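Local coordinates for protein PT26-6P (Thermococcus sp., PDB 2WB7) that is of unknown function, but is encoded by a mobile extrachromosomal element of Euryarchaea and combines domains classed as immunoglobulin-like with a helical domain, at residues L263-A272 against Y284-F295. Residues are numbered along the deposited sequence; the frame is centred on the assembly and turned at random.
Sequences LSDFIIITAA and YKFLITPNPGYF
L287 N donates to I269 O at 2.8 Å, and L287 O accepts from I269 N. Matching pairs join I267 to T289 and A271 to K285. This is a beta hairpin of strands 266-272 and 281-290 in the second immunoglobulin-like domain. Beyond, N291 N bonds D265 O at 2.8 Å, the donor tilted 30° from the carbonyl plane. N291 opens a type II turn that sets the Y294 ring against S264, whose O lies over one face.

Side chains alternate between two faces. I267, I269 and L287 share one, where helix 21-34 touches I267 and L287. On the other, the F286 and T270 side chains lie side by side; T270 OG1 is 3.3 Å from F286 CE2 and is hydrogen-bonded to N257 ND2. I268 CG2 reaches F286 CD2 at 3.9 Å. A272 CB sits over one face of the Y284 ring.

Y294 CG is anti to its own N (chi1 171°), which swings the ring across S264. S264 CB makes a CH-pi contact 3.9 Å from the ring centroid. With alanine in place of Y294, S264 CB would probably lose this aromatic cover. D265 OD2 accepts a hydrogen bond from A66 N; D265 OD1 lies 3.4 Å from F295 CZ.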
loop_
_atom_site.group_PDB
_atom_site.type_symbol
_atom_site.label_atom_id
_atom_site.label_comp_id
_atom_site.label_asym_id
_atom_site.label_seq_id
_atom_site.Cartn_x
_atom_site.Cartn_y
_atom_site.Cartn_z
ATOM N N LEU A 263 -5.301 -4.343 -0.241
ATOM C CA LEU A 263 -5.268 -2.937 0.130
ATOM C C LEU A 263 -6.643 -2.276 0.107
ATOM O O LEU A 263 -6.866 -1.289 0.810
ATOM C CB LEU A 263 -4.284 -2.152 -0.742
ATOM C CG LEU A 263 -4.011 -0.709 -0.306
ATOM C CD1 LEU A 263 -3.353 -0.634 1.075
ATOM C CD2 LEU A 263 -3.132 -0.029 -1.358
ATOM N N SER A 264 -7.559 -2.812 -0.697
ATOM C CA SER A 264 -8.916 -2.279 -0.743
ATOM C C SER A 264 -9.685 -2.601 0.538
ATOM O O SER A 264 -10.618 -1.894 0.903
ATOM C CB SER A 264 -9.658 -2.847 -1.941
ATOM O OG SER A 264 -9.065 -2.443 -3.162
ATOM N N ASP A 265 -9.301 -3.674 1.216
ATOM C CA ASP A 265 -10.041 -4.122 2.394
ATOM C C ASP A 265 -9.623 -3.388 3.665
ATOM O O ASP A 265 -10.478 -2.969 4.451
ATOM C CB ASP A 265 -9.877 -5.625 2.592
ATOM C CG ASP A 265 -10.331 -6.425 1.380
ATOM O OD1 ASP A 265 -11.054 -5.848 0.533
ATOM O OD2 ASP A 265 -9.959 -7.616 1.272
ATOM N N PHE A 266 -8.311 -3.248 3.867
ATOM C CA PHE A 266 -7.775 -2.489 4.992
ATOM C C PHE A 266 -6.401 -1.923 4.679
ATOM O O PHE A 266 -5.774 -2.313 3.698
ATOM C CB PHE A 266 -7.737 -3.328 6.272
ATOM C CG PHE A 266 -6.821 -4.521 6.207
ATOM C CD1 PHE A 266 -5.613 -4.513 6.867
ATOM C CD2 PHE A 266 -7.177 -5.661 5.509
ATOM C CE1 PHE A 266 -4.777 -5.623 6.816
ATOM C CE2 PHE A 266 -6.351 -6.761 5.462
ATOM C CZ PHE A 266 -5.155 -6.749 6.110
ATOM N N ILE A 267 -5.941 -0.986 5.495
ATOM C CA ILE A 267 -4.691 -0.301 5.202
ATOM C C ILE A 267 -3.798 -0.206 6.424
ATOM O O ILE A 267 -4.240 -0.374 7.562
ATOM C CB ILE A 267 -4.923 1.115 4.653
ATOM C CG1 ILE A 267 -5.199 2.096 5.793
ATOM C CG2 ILE A 267 -6.087 1.132 3.691
ATOM C CD1 ILE A 267 -5.647 3.475 5.319
ATOM N N ILE A 268 -2.523 0.033 6.173
ATOM C CA ILE A 268 -1.579 0.276 7.235
ATOM C C ILE A 268 -0.932 1.629 7.000
ATOM O O ILE A 268 -0.396 1.896 5.911
ATOM C CB ILE A 268 -0.504 -0.805 7.280
ATOM C CG1 ILE A 268 -1.128 -2.156 7.627
ATOM C CG2 ILE A 268 0.584 -0.433 8.278
ATOM C CD1 ILE A 268 -0.095 -3.275 7.774
ATOM N N ILE A 269 -0.998 2.499 8.004
ATOM C CA ILE A 269 -0.265 3.757 7.936
ATOM C C ILE A 269 0.974 3.627 8.816
ATOM O O ILE A 269 0.902 3.050 9.915
ATOM C CB ILE A 269 -1.114 4.955 8.396
ATOM C CG1 ILE A 269 -2.235 5.217 7.398
ATOM C CG2 ILE A 269 -0.249 6.187 8.516
ATOM C CD1 ILE A 269 -1.765 5.229 5.961
ATOM N N THR A 270 2.110 4.124 8.333
ATOM C CA THR A 270 3.345 4.064 9.115
ATOM C C THR A 270 3.793 5.447 9.525
ATOM O O THR A 270 3.958 6.333 8.685
ATOM C CB THR A 270 4.525 3.432 8.331
ATOM O OG1 THR A 270 4.235 2.066 7.992
ATOM C CG2 THR A 270 5.764 3.457 9.184
ATOM N N ALA A 271 3.991 5.646 10.818
ATOM C CA ALA A 271 4.714 6.811 11.279
ATOM C C ALA A 271 5.967 6.295 11.968
ATOM O O ALA A 271 5.918 5.295 12.686
ATOM C CB ALA A 271 3.878 7.612 12.223
ATOM N N ALA A 272 7.095 6.958 11.739
ATOM C CA ALA A 272 8.335 6.548 12.380
ATOM C C ALA A 272 9.213 7.760 12.702
ATOM O O ALA A 272 8.828 8.891 12.407
ATOM C CB ALA A 272 9.061 5.567 11.497
ATOM N N TYR A 284 8.854 3.029 15.473
ATOM C CA TYR A 284 7.798 2.887 14.477
ATOM C C TYR A 284 6.470 2.819 15.177
ATOM O O TYR A 284 6.387 2.367 16.305
ATOM C CB TYR A 284 7.971 1.616 13.643
ATOM C CG TYR A 284 9.176 1.627 12.721
ATOM C CD1 TYR A 284 9.026 1.824 11.355
ATOM C CD2 TYR A 284 10.468 1.431 13.227
ATOM C CE1 TYR A 284 10.120 1.836 10.522
ATOM C CE2 TYR A 284 11.578 1.441 12.396
ATOM C CZ TYR A 284 11.402 1.650 11.055
ATOM O OH TYR A 284 12.500 1.655 10.229
ATOM N N LYS A 285 5.432 3.252 14.485
ATOM C CA LYS A 285 4.075 3.201 15.000
ATOM C C LYS A 285 3.191 2.896 13.784
ATOM O O LYS A 285 3.183 3.651 12.800
ATOM C CB LYS A 285 3.724 4.562 15.605
ATOM C CG LYS A 285 2.919 4.534 16.900
ATOM C CD LYS A 285 2.628 5.972 17.388
ATOM C CE LYS A 285 2.214 6.018 18.857
ATOM N NZ LYS A 285 0.748 5.722 19.081
ATOM N N PHE A 286 2.472 1.782 13.825
ATOM C CA PHE A 286 1.640 1.404 12.693
ATOM C C PHE A 286 0.153 1.502 13.005
ATOM O O PHE A 286 -0.304 1.048 14.049
ATOM C CB PHE A 286 1.953 -0.017 12.251
ATOM C CG PHE A 286 3.381 -0.239 11.865
ATOM C CD1 PHE A 286 4.317 -0.652 12.810
ATOM C CD2 PHE A 286 3.785 -0.080 10.546
ATOM C CE1 PHE A 286 5.647 -0.882 12.450
ATOM C CE2 PHE A 286 5.117 -0.311 10.171
ATOM C CZ PHE A 286 6.047 -0.714 11.127
ATOM N N LEU A 287 -0.598 2.092 12.090
ATOM C CA LEU A 287 -2.039 2.146 12.207
ATOM C C LEU A 287 -2.643 1.089 11.294
ATOM O O LEU A 287 -2.291 1.008 10.112
ATOM C CB LEU A 287 -2.509 3.516 11.751
ATOM C CG LEU A 287 -3.970 3.825 11.982
ATOM C CD1 LEU A 287 -4.354 3.384 13.375
ATOM C CD2 LEU A 287 -4.146 5.295 11.853
ATOM N N ILE A 288 -3.533 0.267 11.831
ATOM C CA ILE A 288 -4.265 -0.687 11.009
ATOM C C ILE A 288 -5.739 -0.290 10.983
ATOM O O ILE A 288 -6.364 -0.225 12.019
ATOM C CB ILE A 288 -4.120 -2.117 11.548
ATOM C CG1 ILE A 288 -2.651 -2.529 11.597
ATOM C CG2 ILE A 288 -4.874 -3.096 10.669
ATOM C CD1 ILE A 288 -2.451 -3.950 12.073
ATOM N N THR A 289 -6.285 -0.008 9.806
ATOM C CA THR A 289 -7.660 0.506 9.701
ATOM C C THR A 289 -8.463 -0.302 8.711
ATOM O O THR A 289 -8.025 -0.490 7.577
ATOM C CB THR A 289 -7.698 1.956 9.155
ATOM O OG1 THR A 289 -6.544 2.673 9.594
ATOM C CG2 THR A 289 -8.945 2.688 9.617
ATOM N N PRO A 290 -9.645 -0.778 9.117
ATOM C CA PRO A 290 -10.475 -1.368 8.081
ATOM C C PRO A 290 -10.797 -0.241 7.113
ATOM O O PRO A 290 -10.843 0.923 7.521
ATOM C CB PRO A 290 -11.723 -1.808 8.841
ATOM C CG PRO A 290 -11.756 -0.914 10.058
ATOM C CD PRO A 290 -10.308 -0.780 10.432
ATOM N N ASN A 291 -10.971 -0.568 5.840
ATOM C CA ASN A 291 -11.233 0.445 4.829
ATOM C C ASN A 291 -12.747 0.639 4.662
ATOM O O ASN A 291 -13.438 -0.221 4.092
ATOM C CB ASN A 291 -10.547 0.078 3.516
ATOM C CG ASN A 291 -11.010 0.931 2.378
ATOM O OD1 ASN A 291 -12.003 1.643 2.502
ATOM N ND2 ASN A 291 -10.300 0.871 1.255
ATOM N N PRO A 292 -13.256 1.784 5.165
ATOM C CA PRO A 292 -14.651 1.990 5.586
ATOM C C PRO A 292 -15.688 1.669 4.513
ATOM O O PRO A 292 -15.681 2.289 3.444
ATOM C CB PRO A 292 -14.700 3.492 5.930
ATOM C CG PRO A 292 -13.269 3.917 6.117
ATOM C CD PRO A 292 -12.488 3.048 5.176
ATOM N N GLY A 293 -16.575 0.715 4.792
ATOM C CA GLY A 293 -17.701 0.444 3.896
ATOM C C GLY A 293 -17.259 0.218 2.467
ATOM O O GLY A 293 -17.865 0.724 1.527
ATOM N N TYR A 294 -16.194 -0.547 2.298
ATOM C CA TYR A 294 -15.769 -0.896 0.969
ATOM C C TYR A 294 -16.622 -2.050 0.500
ATOM O O TYR A 294 -16.743 -2.287 -0.695
ATOM C CB TYR A 294 -14.306 -1.306 0.961
ATOM C CG TYR A 294 -13.869 -1.875 -0.354
ATOM C CD1 TYR A 294 -13.736 -1.062 -1.469
ATOM C CD2 TYR A 294 -13.602 -3.230 -0.489
ATOM C CE1 TYR A 294 -13.342 -1.581 -2.687
ATOM C CE2 TYR A 294 -13.208 -3.759 -1.703
ATOM C CZ TYR A 294 -13.081 -2.924 -2.795
ATOM O OH TYR A 294 -12.684 -3.429 -4.004
ATOM N N PHE A 295 -17.219 -2.758 1.452
ATOM C CA PHE A 295 -18.055 -3.919 1.149
ATOM C C PHE A 295 -19.539 -3.571 1.080
ATOM O O PHE A 295 -20.358 -4.430 0.781
ATOM C CB PHE A 295 -17.846 -5.011 2.189
ATOM C CG PHE A 295 -16.459 -5.595 2.194
ATOM C CD1 PHE A 295 -15.498 -5.153 3.096
ATOM C CD2 PHE A 295 -16.118 -6.594 1.305
ATOM C CE1 PHE A 295 -14.217 -5.690 3.098
ATOM C CE2 PHE A 295 -14.841 -7.145 1.307
ATOM C CZ PHE A 295 -13.890 -6.690 2.204
#